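Local coordinates for replicase polyprotein 1a (Avian infectious bronchitis virus, PDB 3LD1) that is of unknown function but belongs to gammacoronavirus non-structural protein 2, released from the viral replicase polyprotein, at residues A[1-9]-A[58-67]; A[9-20]-A[36-47]. The protein carries 3 engineered substitutions. All coordinates share one frame; numbering follows the deposited sequence.

Contact 1: A[1-9]-A[58-67]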
loop_
_atom_site.group_PDB
_atom_site.type_symbol
_atom_site.label_atom_id
_atom_site.label_comp_id
_atom_site.label_asym_id
_atom_site.label_seq_id
_atom_site.Cartn_x
_atom_site.Cartn_y
_atom_site.Cartn_z
ATOM N N LEU A 1 5.776 -23.194 -38.495
ATOM C CA LEU A 1 4.578 -22.696 -39.213
ATOM C C LEU A 1 3.319 -23.034 -38.381
ATOM O O LEU A 1 2.339 -23.587 -38.913
ATOM C CB LEU A 1 4.521 -23.312 -40.632
ATOM C CG LEU A 1 3.987 -22.578 -41.896
ATOM C CD1 LEU A 1 2.426 -22.581 -42.036
ATOM C CD2 LEU A 1 4.606 -21.144 -42.096
ATOM N N ARG A 2 3.357 -22.696 -37.080
ATOM C CA ARG A 2 2.189 -22.850 -36.163
ATOM C C ARG A 2 1.057 -21.864 -36.482
ATOM O O ARG A 2 1.274 -20.849 -37.160
ATOM C CB ARG A 2 2.571 -22.640 -34.695
ATOM C CG ARG A 2 4.063 -22.594 -34.406
ATOM C CD ARG A 2 4.285 -22.068 -33.001
ATOM N NE ARG A 2 3.472 -22.804 -32.035
ATOM C CZ ARG A 2 3.949 -23.793 -31.280
ATOM N NH1 ARG A 2 5.226 -24.145 -31.375
ATOM N NH2 ARG A 2 3.158 -24.429 -30.427
ATOM N N ASP A 3 -0.149 -22.165 -35.992
ATOM C CA ASP A 3 -1.296 -21.240 -36.154
ATOM C C ASP A 3 -1.208 -20.063 -35.219
ATOM O O ASP A 3 -1.038 -20.218 -33.986
ATOM C CB ASP A 3 -2.626 -21.914 -35.892
ATOM C CG ASP A 3 -3.011 -22.844 -36.981
ATOM O OD1 ASP A 3 -2.128 -23.203 -37.791
ATOM O OD2 ASP A 3 -4.199 -23.218 -37.023
ATOM N N VAL A 4 -1.315 -18.894 -35.834
ATOM C CA VAL A 4 -1.341 -17.643 -35.104
ATOM C C VAL A 4 -2.833 -17.271 -34.938
ATOM O O VAL A 4 -3.522 -17.031 -35.929
ATOM C CB VAL A 4 -0.504 -16.553 -35.831
ATOM C CG1 VAL A 4 -0.261 -15.377 -34.914
ATOM C CG2 VAL A 4 0.839 -17.143 -36.303
ATOM N N ILE A 5 -3.338 -17.293 -33.697
ATOM C CA ILE A 5 -4.741 -16.962 -33.448
ATOM C C ILE A 5 -4.939 -15.434 -33.532
ATOM O O ILE A 5 -4.363 -14.679 -32.761
ATOM C CB ILE A 5 -5.280 -17.612 -32.121
ATOM C CG1 ILE A 5 -5.225 -19.149 -32.244
ATOM C CG2 ILE A 5 -6.725 -17.119 -31.776
ATOM C CD1 ILE A 5 -3.925 -19.721 -31.776
ATOM N N LEU A 6 -5.751 -14.999 -34.486
ATOM C CA LEU A 6 -6.029 -13.584 -34.607
ATOM C C LEU A 6 -7.155 -13.094 -33.656
ATOM O O LEU A 6 -8.308 -13.468 -33.827
ATOM C CB LEU A 6 -6.332 -13.198 -36.065
ATOM C CG LEU A 6 -5.310 -13.705 -37.127
ATOM C CD1 LEU A 6 -5.938 -13.373 -38.504
ATOM C CD2 LEU A 6 -3.821 -13.149 -36.948
ATOM N N VAL A 7 -6.833 -12.268 -32.654
ATOM C CA VAL A 7 -7.878 -11.900 -31.743
ATOM C C VAL A 7 -8.171 -10.434 -31.775
ATOM O O VAL A 7 -7.310 -9.589 -31.505
ATOM C CB VAL A 7 -7.801 -12.542 -30.313
ATOM C CG1 VAL A 7 -6.516 -13.318 -30.075
ATOM C CG2 VAL A 7 -8.077 -11.559 -29.295
ATOM N N SER A 8 -9.407 -10.182 -32.191
ATOM C CA SER A 8 -9.969 -8.891 -32.283
ATOM C C SER A 8 -9.690 -8.009 -31.054
ATOM O O SER A 8 -10.065 -8.324 -29.924
ATOM C CB SER A 8 -11.432 -9.073 -32.469
ATOM O OG SER A 8 -11.863 -7.995 -33.192
ATOM N N LYS A 9 -8.993 -6.918 -31.311
ATOM C CA LYS A 9 -8.580 -5.954 -30.302
ATOM C C LYS A 9 -9.742 -5.444 -29.457
ATOM O O LYS A 9 -9.535 -5.139 -28.264
ATOM C CB LYS A 9 -7.823 -4.760 -30.952
ATOM C CG LYS A 9 -6.367 -5.058 -31.350
ATOM C CD LYS A 9 -5.797 -4.109 -32.424
ATOM C CE LYS A 9 -4.414 -3.624 -32.026
ATOM N NZ LYS A 9 -3.763 -3.430 -33.261
ATOM N N LEU A 58 1.458 -23.974 -25.650
ATOM C CA LEU A 58 1.856 -22.656 -26.081
ATOM C C LEU A 58 0.994 -22.273 -27.282
ATOM O O LEU A 58 0.908 -23.052 -28.226
ATOM C CB LEU A 58 3.325 -22.694 -26.498
ATOM C CG LEU A 58 3.950 -21.472 -27.203
ATOM C CD1 LEU A 58 3.717 -20.170 -26.402
ATOM C CD2 LEU A 58 5.458 -21.696 -27.381
ATOM N N PHE A 59 0.332 -21.113 -27.274
ATOM C CA PHE A 59 -0.242 -20.653 -28.560
ATOM C C PHE A 59 0.396 -19.353 -28.888
ATOM O O PHE A 59 1.037 -18.712 -28.024
ATOM C CB PHE A 59 -1.771 -20.479 -28.583
ATOM C CG PHE A 59 -2.561 -21.765 -28.339
ATOM C CD1 PHE A 59 -3.275 -22.358 -29.367
ATOM C CD2 PHE A 59 -2.636 -22.342 -27.052
ATOM C CE1 PHE A 59 -4.035 -23.526 -29.122
ATOM C CE2 PHE A 59 -3.374 -23.497 -26.794
ATOM C CZ PHE A 59 -4.082 -24.097 -27.824
ATOM N N LEU A 60 0.221 -18.970 -30.140
ATOM C CA LEU A 60 0.606 -17.647 -30.561
ATOM C C LEU A 60 -0.676 -16.847 -30.857
ATOM O O LEU A 60 -1.598 -17.386 -31.531
ATOM C CB LEU A 60 1.458 -17.737 -31.820
ATOM C CG LEU A 60 2.567 -18.802 -31.898
ATOM C CD1 LEU A 60 3.273 -18.636 -33.273
ATOM C CD2 LEU A 60 3.564 -18.815 -30.686
ATOM N N LEU A 61 -0.712 -15.584 -30.378
ATOM C CA LEU A 61 -1.827 -14.657 -30.645
ATOM C C LEU A 61 -1.375 -13.408 -31.363
ATOM O O LEU A 61 -0.227 -13.054 -31.334
ATOM C CB LEU A 61 -2.592 -14.269 -29.361
ATOM C CG LEU A 61 -2.929 -15.349 -28.317
ATOM C CD1 LEU A 61 -3.081 -14.800 -26.916
ATOM C CD2 LEU A 61 -4.132 -16.113 -28.689
ATOM N N LYS A 62 -2.331 -12.744 -31.971
ATOM C CA LYS A 62 -2.144 -11.485 -32.638
ATOM C C LYS A 62 -3.447 -10.626 -32.618
ATOM O O LYS A 62 -4.484 -11.018 -33.200
ATOM C CB LYS A 62 -1.793 -11.770 -34.080
ATOM C CG LYS A 62 -1.223 -10.576 -34.801
ATOM C CD LYS A 62 -1.353 -10.736 -36.290
ATOM C CE LYS A 62 -0.478 -9.771 -36.963
ATOM N NZ LYS A 62 0.814 -10.483 -37.070
ATOM N N GLY A 63 -3.390 -9.467 -31.957
ATOM C CA GLY A 63 -4.545 -8.606 -31.914
ATOM C C GLY A 63 -4.751 -7.986 -33.272
ATOM O O GLY A 63 -3.783 -7.544 -33.912
ATOM N N VAL A 64 -6.001 -7.941 -33.732
ATOM C CA VAL A 64 -6.277 -7.229 -34.978
ATOM C C VAL A 64 -7.520 -6.382 -34.929
ATOM O O VAL A 64 -8.315 -6.439 -33.983
ATOM C CB VAL A 64 -6.431 -8.177 -36.161
ATOM C CG1 VAL A 64 -5.132 -9.007 -36.373
ATOM C CG2 VAL A 64 -7.716 -9.058 -35.968
ATOM N N ASP A 65 -7.670 -5.575 -35.971
ATOM C CA ASP A 65 -8.891 -4.809 -36.167
ATOM C C ASP A 65 -9.491 -5.405 -37.429
ATOM O O ASP A 65 -9.909 -6.558 -37.420
ATOM C CB ASP A 65 -8.614 -3.294 -36.295
ATOM C CG ASP A 65 -8.119 -2.632 -34.978
ATOM O OD1 ASP A 65 -8.544 -2.987 -33.842
ATOM O OD2 ASP A 65 -7.303 -1.696 -35.085
ATOM N N LYS A 66 -9.484 -4.646 -38.524
ATOM C CA LYS A 66 -10.043 -5.101 -39.793
ATOM C C LYS A 66 -9.134 -6.201 -40.241
ATOM O O LYS A 66 -7.905 -6.015 -40.250
ATOM C CB LYS A 66 -10.056 -3.976 -40.853
ATOM C CG LYS A 66 -11.148 -2.876 -40.604
ATOM C CD LYS A 66 -11.599 -2.190 -41.942
ATOM C CE LYS A 66 -12.825 -3.071 -42.639
ATOM N NZ LYS A 66 -12.913 -2.527 -44.122
ATOM N N ILE A 67 -9.717 -7.363 -40.553
ATOM C CA ILE A 67 -8.909 -8.466 -41.090
ATOM C C ILE A 67 -8.825 -8.289 -42.603
ATOM O O ILE A 67 -9.863 -8.291 -43.298
ATOM C CB ILE A 67 -9.432 -9.887 -40.726
ATOM C CG1 ILE A 67 -9.468 -10.069 -39.211
ATOM C CG2 ILE A 67 -8.482 -10.943 -41.255
ATOM C CD1 ILE A 67 -10.769 -10.670 -38.698
#
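Leu61 fits against the dip between Ile5 and Val7. With its CG anti to the carbonyl carbon (chi1 -43°), its CD2 methyl lies 3.9 Å from both Ile5 CB and Val7 CG1, so one methyl touches two residues of strand 4-8 on the same face. There the CD1 methyl of Ile5 also reaches back to the Phe59 ring, 3.6 Å from its CD1. That face is covered by Ile88 and Phe89 of helix 82-89 and by Leu44 and Phe40 of helix 30-46. The other face carries Val4, Leu6, Leu60, Lys62 and Val64. Here the Leu6 side chain runs alongside the aliphatic part of Lys62, with Leu6 CD2 3.5 Å from Lys62 CD, while Arg2 crosses Leu60 at about a right angle and lays its CD 3.6 Å from Leu60 CD1. Gly63 has no side chain on the Ile5 and Val7 face, which leaves room for Lys9 CG, 3.9 Å from Gly63 C. Five backbone bonds fix the register, from Ile5 N to Leu60 O through to Lys9 N, which meets Val64 O at 2.8 Å, almost straight (178°). Strands 4-8 and 58-64 run the same way, their axes 32° apart. They are the central parallel pair of a four-stranded mixed sheet, flanked by strands 74-76 and 50-54, with helices packed over the Ile5 and Leu61 face in an alpha/beta arrangement.

Contact 2: A[9-20]-A[36-47]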
loop_
_atom_site.group_PDB
_atom_site.type_symbol
_atom_site.label_atom_id
_atom_site.label_comp_id
_atom_site.label_asym_id
_atom_site.label_seq_id
_atom_site.Cartn_x
_atom_site.Cartn_y
_atom_site.Cartn_z
ATOM N N LYS A 9 -8.993 -6.918 -31.311
ATOM C CA LYS A 9 -8.580 -5.954 -30.302
ATOM C C LYS A 9 -9.742 -5.444 -29.457
ATOM O O LYS A 9 -9.535 -5.139 -28.264
ATOM C CB LYS A 9 -7.823 -4.760 -30.952
ATOM C CG LYS A 9 -6.367 -5.058 -31.350
ATOM C CD LYS A 9 -5.797 -4.109 -32.424
ATOM C CE LYS A 9 -4.414 -3.624 -32.026
ATOM N NZ LYS A 9 -3.763 -3.430 -33.261
ATOM N N ASP A 10 -10.945 -5.387 -30.052
ATOM C CA ASP A 10 -12.172 -4.919 -29.370
ATOM C C ASP A 10 -12.914 -5.987 -28.566
ATOM O O ASP A 10 -14.002 -5.682 -28.061
ATOM C CB ASP A 10 -13.172 -4.322 -30.385
ATOM C CG ASP A 10 -13.553 -5.332 -31.485
ATOM O OD1 ASP A 10 -14.482 -5.081 -32.289
ATOM O OD2 ASP A 10 -12.886 -6.399 -31.532
ATOM N N ILE A 11 -12.390 -7.223 -28.451
ATOM C CA ILE A 11 -13.210 -8.234 -27.759
ATOM C C ILE A 11 -13.746 -7.740 -26.380
ATOM O O ILE A 11 -13.025 -7.015 -25.653
ATOM C CB ILE A 11 -12.477 -9.525 -27.610
ATOM C CG1 ILE A 11 -11.100 -9.293 -26.987
ATOM C CG2 ILE A 11 -12.386 -10.266 -29.003
ATOM C CD1 ILE A 11 -10.500 -10.604 -26.568
ATOM N N PRO A 12 -15.007 -8.085 -26.028
ATOM C CA PRO A 12 -15.552 -7.578 -24.732
ATOM C C PRO A 12 -14.785 -8.081 -23.556
ATOM O O PRO A 12 -14.056 -9.069 -23.684
ATOM C CB PRO A 12 -17.031 -8.023 -24.696
ATOM C CG PRO A 12 -17.283 -8.890 -25.929
ATOM C CD PRO A 12 -15.972 -8.886 -26.808
ATOM N N GLU A 13 -14.888 -7.370 -22.423
ATOM C CA GLU A 13 -14.099 -7.678 -21.217
ATOM C C GLU A 13 -14.293 -9.143 -20.830
ATOM O O GLU A 13 -13.384 -9.806 -20.311
ATOM C CB GLU A 13 -14.588 -6.881 -19.995
ATOM C CG GLU A 13 -14.347 -5.396 -19.881
ATOM C CD GLU A 13 -15.171 -4.595 -20.883
ATOM O OE1 GLU A 13 -16.066 -5.111 -21.620
ATOM O OE2 GLU A 13 -14.901 -3.399 -20.945
ATOM N N GLN A 14 -15.499 -9.649 -20.958
ATOM C CA GLN A 14 -15.710 -10.989 -20.405
ATOM C C GLN A 14 -15.001 -12.027 -21.216
ATOM O O GLN A 14 -14.754 -13.119 -20.740
ATOM C CB GLN A 14 -17.177 -11.358 -20.384
ATOM C CG GLN A 14 -17.771 -11.258 -21.754
ATOM C CD GLN A 14 -19.213 -10.862 -21.675
ATOM O OE1 GLN A 14 -19.712 -9.984 -22.471
ATOM N NE2 GLN A 14 -19.921 -11.474 -20.694
ATOM N N LEU A 15 -14.681 -11.681 -22.446
ATOM C CA LEU A 15 -14.294 -12.670 -23.433
ATOM C C LEU A 15 -12.814 -12.593 -23.286
ATOM O O LEU A 15 -12.106 -13.636 -23.147
ATOM C CB LEU A 15 -14.720 -12.254 -24.839
ATOM C CG LEU A 15 -14.149 -13.190 -25.923
ATOM C CD1 LEU A 15 -14.749 -14.612 -25.771
ATOM C CD2 LEU A 15 -14.390 -12.682 -27.359
ATOM N N CYS A 16 -12.363 -11.355 -23.207
ATOM C CA CYS A 16 -11.005 -11.138 -22.910
ATOM C C CYS A 16 -10.560 -11.898 -21.644
ATOM O O CYS A 16 -9.500 -12.533 -21.601
ATOM C CB CYS A 16 -10.712 -9.648 -22.736
ATOM S SG CYS A 16 -8.896 -9.678 -22.779
ATOM N N ASP A 17 -11.391 -11.846 -20.631
ATOM C CA ASP A 17 -11.140 -12.584 -19.406
ATOM C C ASP A 17 -11.101 -14.096 -19.630
ATOM O O ASP A 17 -10.198 -14.819 -19.097
ATOM C CB ASP A 17 -12.260 -12.298 -18.349
ATOM C CG ASP A 17 -12.064 -10.984 -17.590
ATOM O OD1 ASP A 17 -13.056 -10.525 -16.999
ATOM O OD2 ASP A 17 -10.926 -10.453 -17.542
ATOM N N ALA A 18 -12.076 -14.597 -20.396
ATOM C CA ALA A 18 -12.068 -16.059 -20.572
ATOM C C ALA A 18 -10.829 -16.461 -21.335
ATOM O O ALA A 18 -10.215 -17.454 -20.982
ATOM C CB ALA A 18 -13.267 -16.554 -21.257
ATOM N N LEU A 19 -10.490 -15.721 -22.400
ATOM C CA LEU A 19 -9.254 -16.003 -23.167
ATOM C C LEU A 19 -8.107 -15.975 -22.160
ATOM O O LEU A 19 -7.518 -16.996 -21.878
ATOM C CB LEU A 19 -9.019 -14.957 -24.229
ATOM C CG LEU A 19 -7.677 -14.961 -24.984
ATOM C CD1 LEU A 19 -7.395 -16.323 -25.634
ATOM C CD2 LEU A 19 -7.680 -13.817 -26.034
ATOM N N PHE A 20 -7.832 -14.831 -21.542
ATOM C CA PHE A 20 -6.711 -14.784 -20.592
ATOM C C PHE A 20 -6.701 -15.919 -19.521
ATOM O O PHE A 20 -5.651 -16.376 -19.061
ATOM C CB PHE A 20 -6.615 -13.416 -19.865
ATOM C CG PHE A 20 -5.375 -13.302 -18.947
ATOM C CD1 PHE A 20 -4.095 -13.145 -19.501
ATOM C CD2 PHE A 20 -5.507 -13.395 -17.549
ATOM C CE1 PHE A 20 -2.966 -13.053 -18.640
ATOM C CE2 PHE A 20 -4.411 -13.272 -16.674
ATOM C CZ PHE A 20 -3.132 -13.133 -17.193
ATOM N N VAL A 36 1.356 -9.526 -14.850
ATOM C CA VAL A 36 1.130 -10.493 -15.927
ATOM C C VAL A 36 -0.107 -10.135 -16.802
ATOM O O VAL A 36 -0.034 -10.184 -18.050
ATOM C CB VAL A 36 0.981 -11.945 -15.393
ATOM C CG1 VAL A 36 0.897 -12.885 -16.520
ATOM C CG2 VAL A 36 2.174 -12.354 -14.424
ATOM N N ARG A 37 -1.225 -9.753 -16.181
ATOM C CA ARG A 37 -2.415 -9.455 -16.953
ATOM C C ARG A 37 -2.192 -8.132 -17.702
ATOM O O ARG A 37 -2.589 -7.973 -18.850
ATOM C CB ARG A 37 -3.650 -9.437 -16.036
ATOM C CG ARG A 37 -4.993 -9.057 -16.717
ATOM C CD ARG A 37 -5.294 -10.001 -17.840
ATOM N NE ARG A 37 -6.414 -9.616 -18.758
ATOM C CZ ARG A 37 -7.667 -9.920 -18.458
ATOM N NH1 ARG A 37 -7.909 -10.498 -17.285
ATOM N NH2 ARG A 37 -8.647 -9.623 -19.284
ATOM N N GLN A 38 -1.505 -7.194 -17.075
ATOM C CA GLN A 38 -1.235 -5.923 -17.766
ATOM C C GLN A 38 -0.363 -6.159 -19.016
ATOM O O GLN A 38 -0.694 -5.683 -20.093
ATOM C CB GLN A 38 -0.667 -4.859 -16.788
ATOM C CG GLN A 38 0.322 -3.891 -17.456
ATOM C CD GLN A 38 1.239 -3.161 -16.407
ATOM O OE1 GLN A 38 0.808 -2.247 -15.651
ATOM N NE2 GLN A 38 2.518 -3.593 -16.361
ATOM N N LYS A 39 0.710 -6.934 -18.893
ATOM C CA LYS A 39 1.568 -7.266 -20.093
ATOM C C LYS A 39 0.750 -7.909 -21.216
ATOM O O LYS A 39 0.920 -7.681 -22.435
ATOM C CB LYS A 39 2.668 -8.252 -19.672
ATOM C CG LYS A 39 3.671 -8.657 -20.740
ATOM C CD LYS A 39 4.880 -9.431 -20.071
ATOM C CE LYS A 39 5.921 -9.760 -21.149
ATOM N NZ LYS A 39 7.335 -9.545 -20.608
ATOM N N PHE A 40 -0.151 -8.760 -20.782
ATOM C CA PHE A 40 -0.863 -9.489 -21.789
ATOM C C PHE A 40 -1.859 -8.542 -22.494
ATOM O O PHE A 40 -1.923 -8.492 -23.732
ATOM C CB PHE A 40 -1.488 -10.724 -21.155
ATOM C CG PHE A 40 -2.545 -11.361 -21.988
ATOM C CD1 PHE A 40 -2.258 -12.493 -22.748
ATOM C CD2 PHE A 40 -3.858 -10.850 -22.004
ATOM C CE1 PHE A 40 -3.279 -13.133 -23.521
ATOM C CE2 PHE A 40 -4.872 -11.462 -22.754
ATOM C CZ PHE A 40 -4.584 -12.610 -23.514
ATOM N N ASP A 41 -2.589 -7.733 -21.733
ATOM C CA ASP A 41 -3.480 -6.800 -22.415
ATOM C C ASP A 41 -2.698 -5.884 -23.331
ATOM O O ASP A 41 -3.204 -5.546 -24.348
ATOM C CB ASP A 41 -4.243 -5.932 -21.433
ATOM C CG ASP A 41 -4.972 -6.733 -20.413
ATOM O OD1 ASP A 41 -5.285 -7.990 -20.635
ATOM O OD2 ASP A 41 -5.232 -6.092 -19.341
ATOM N N ARG A 42 -1.504 -5.439 -22.932
ATOM C CA ARG A 42 -0.706 -4.577 -23.816
ATOM C C ARG A 42 -0.323 -5.295 -25.091
ATOM O O ARG A 42 -0.423 -4.717 -26.179
ATOM C CB ARG A 42 0.602 -4.132 -23.181
ATOM C CG ARG A 42 0.509 -3.172 -22.071
ATOM C CD ARG A 42 1.933 -2.777 -21.633
ATOM N NE ARG A 42 1.908 -1.742 -20.579
ATOM C CZ ARG A 42 2.661 -1.711 -19.461
ATOM N NH1 ARG A 42 3.463 -2.719 -19.149
ATOM N NH2 ARG A 42 2.571 -0.680 -18.617
ATOM N N ASN A 43 0.116 -6.546 -24.946
ATOM C CA ASN A 43 0.552 -7.366 -26.085
ATOM C C ASN A 43 -0.536 -7.417 -27.123
ATOM O O ASN A 43 -0.278 -7.264 -28.310
ATOM C CB ASN A 43 0.871 -8.810 -25.660
ATOM C CG ASN A 43 2.319 -9.007 -25.270
ATOM O OD1 ASN A 43 3.185 -8.351 -25.830
ATOM N ND2 ASN A 43 2.596 -9.950 -24.335
ATOM N N LEU A 44 -1.758 -7.657 -26.647
ATOM C CA LEU A 44 -2.897 -7.788 -27.528
ATOM C C LEU A 44 -3.077 -6.551 -28.345
ATOM O O LEU A 44 -3.364 -6.661 -29.515
ATOM C CB LEU A 44 -4.139 -8.085 -26.723
ATOM C CG LEU A 44 -5.482 -8.329 -27.418
ATOM C CD1 LEU A 44 -5.503 -9.559 -28.385
ATOM C CD2 LEU A 44 -6.617 -8.457 -26.364
ATOM N N GLN A 45 -2.874 -5.368 -27.755
ATOM C CA GLN A 45 -3.175 -4.116 -28.458
ATOM C C GLN A 45 -2.115 -3.711 -29.462
ATOM O O GLN A 45 -2.405 -2.909 -30.383
ATOM C CB GLN A 45 -3.322 -2.947 -27.447
ATOM C CG GLN A 45 -4.481 -3.125 -26.508
ATOM C CD GLN A 45 -5.749 -3.538 -27.273
ATOM O OE1 GLN A 45 -6.132 -2.882 -28.265
ATOM N NE2 GLN A 45 -6.410 -4.623 -26.810
ATOM N N THR A 46 -0.888 -4.202 -29.243
ATOM C CA THR A 46 0.252 -3.963 -30.180
ATOM C C THR A 46 -0.025 -4.588 -31.522
ATOM O O THR A 46 0.402 -4.055 -32.505
ATOM C CB THR A 46 1.684 -4.461 -29.663
ATOM O OG1 THR A 46 1.750 -5.896 -29.678
ATOM C CG2 THR A 46 2.042 -3.889 -28.239
ATOM N N GLY A 47 -0.760 -5.700 -31.593
ATOM C CA GLY A 47 -1.210 -6.201 -32.922
ATOM C C GLY A 47 -0.065 -6.900 -33.621
ATOM O O GLY A 47 -0.127 -7.238 -34.818
#
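A helix-helix contact with a largely buried salt-bridge network joins helix 13-20 to helix 30-46. The axes of 13-20 and of the portion 36-46 are 11.8 Å apart and steeply inclined, at 113°, a separation bridged by large side chains. Phe20 is the main wedge. With its CG anti to the backbone N (chi1 -175°), the ring reaches between Arg37 and Phe40. Arg37 CD sits over the centre of one ring face in a CH-pi contact, 3.4 Å from the centroid, and the guanidinium continues at a shallow tilt to the ring plane. Phe20 CD1 lies over a face of the Phe40 ring, 3.4 Å from Phe40 CD2, with the ring planes oblique to one another. Leu19 CG and Cys16 SG approach the edge of Phe40, and the Val36 CG1 methyl approaches the edge of Phe20. Farther along, Ile11 CD1 and Leu44 CD2 make a looser apolar contact, and Gln45 NE2 gives a weak hydrogen bond to Lys9 O. Beyond the two segments, Trp133 meets Phe20 edge-to-face and Phe52 touches Phe40.

The polar part of the contact centres on Arg37, held by an acid from each helix. Its NE binds Asp41 OD1 at 2.7 Å on the syn lone pair, within its own helix, which helps fix the guanidinium rotation. Ala138 N binds Asp17 OD2 and Lys139 N binds OD1, joining helix 13-20 to the residues just before helix 140-162. OD2 thus takes three donors: across the contact, Arg37 NH1 and NH2 both grip this one oxygen, each at 3.0 Å, with the carboxylate plane turned 82° from that of the guanidinium.

How the contacts relate
Contacts 1 and 2 lie 12 Å apart, centre to centre, and the strand pair of contact 1 lies against the helices of contact 2. Strand 4-8 leads through the short turn 9-12 into helix 13-20, and Lys9 belongs to both contacts: its backbone N closes the strand pairing while its O accepts the weak hydrogen bond from Gln45 NE2 near the C-terminal end of helix 30-46. Val7 CG2 is 3.4 Å from Leu44 CD1, which is also 3.8 Å from Gly63 CA, and Leu61 CD1 is 3.8 Å from Phe40 CE1. Helix 30-46 is therefore packed against both the strand pair and helix 13-20, and Leu19 of the latter also touches Val7.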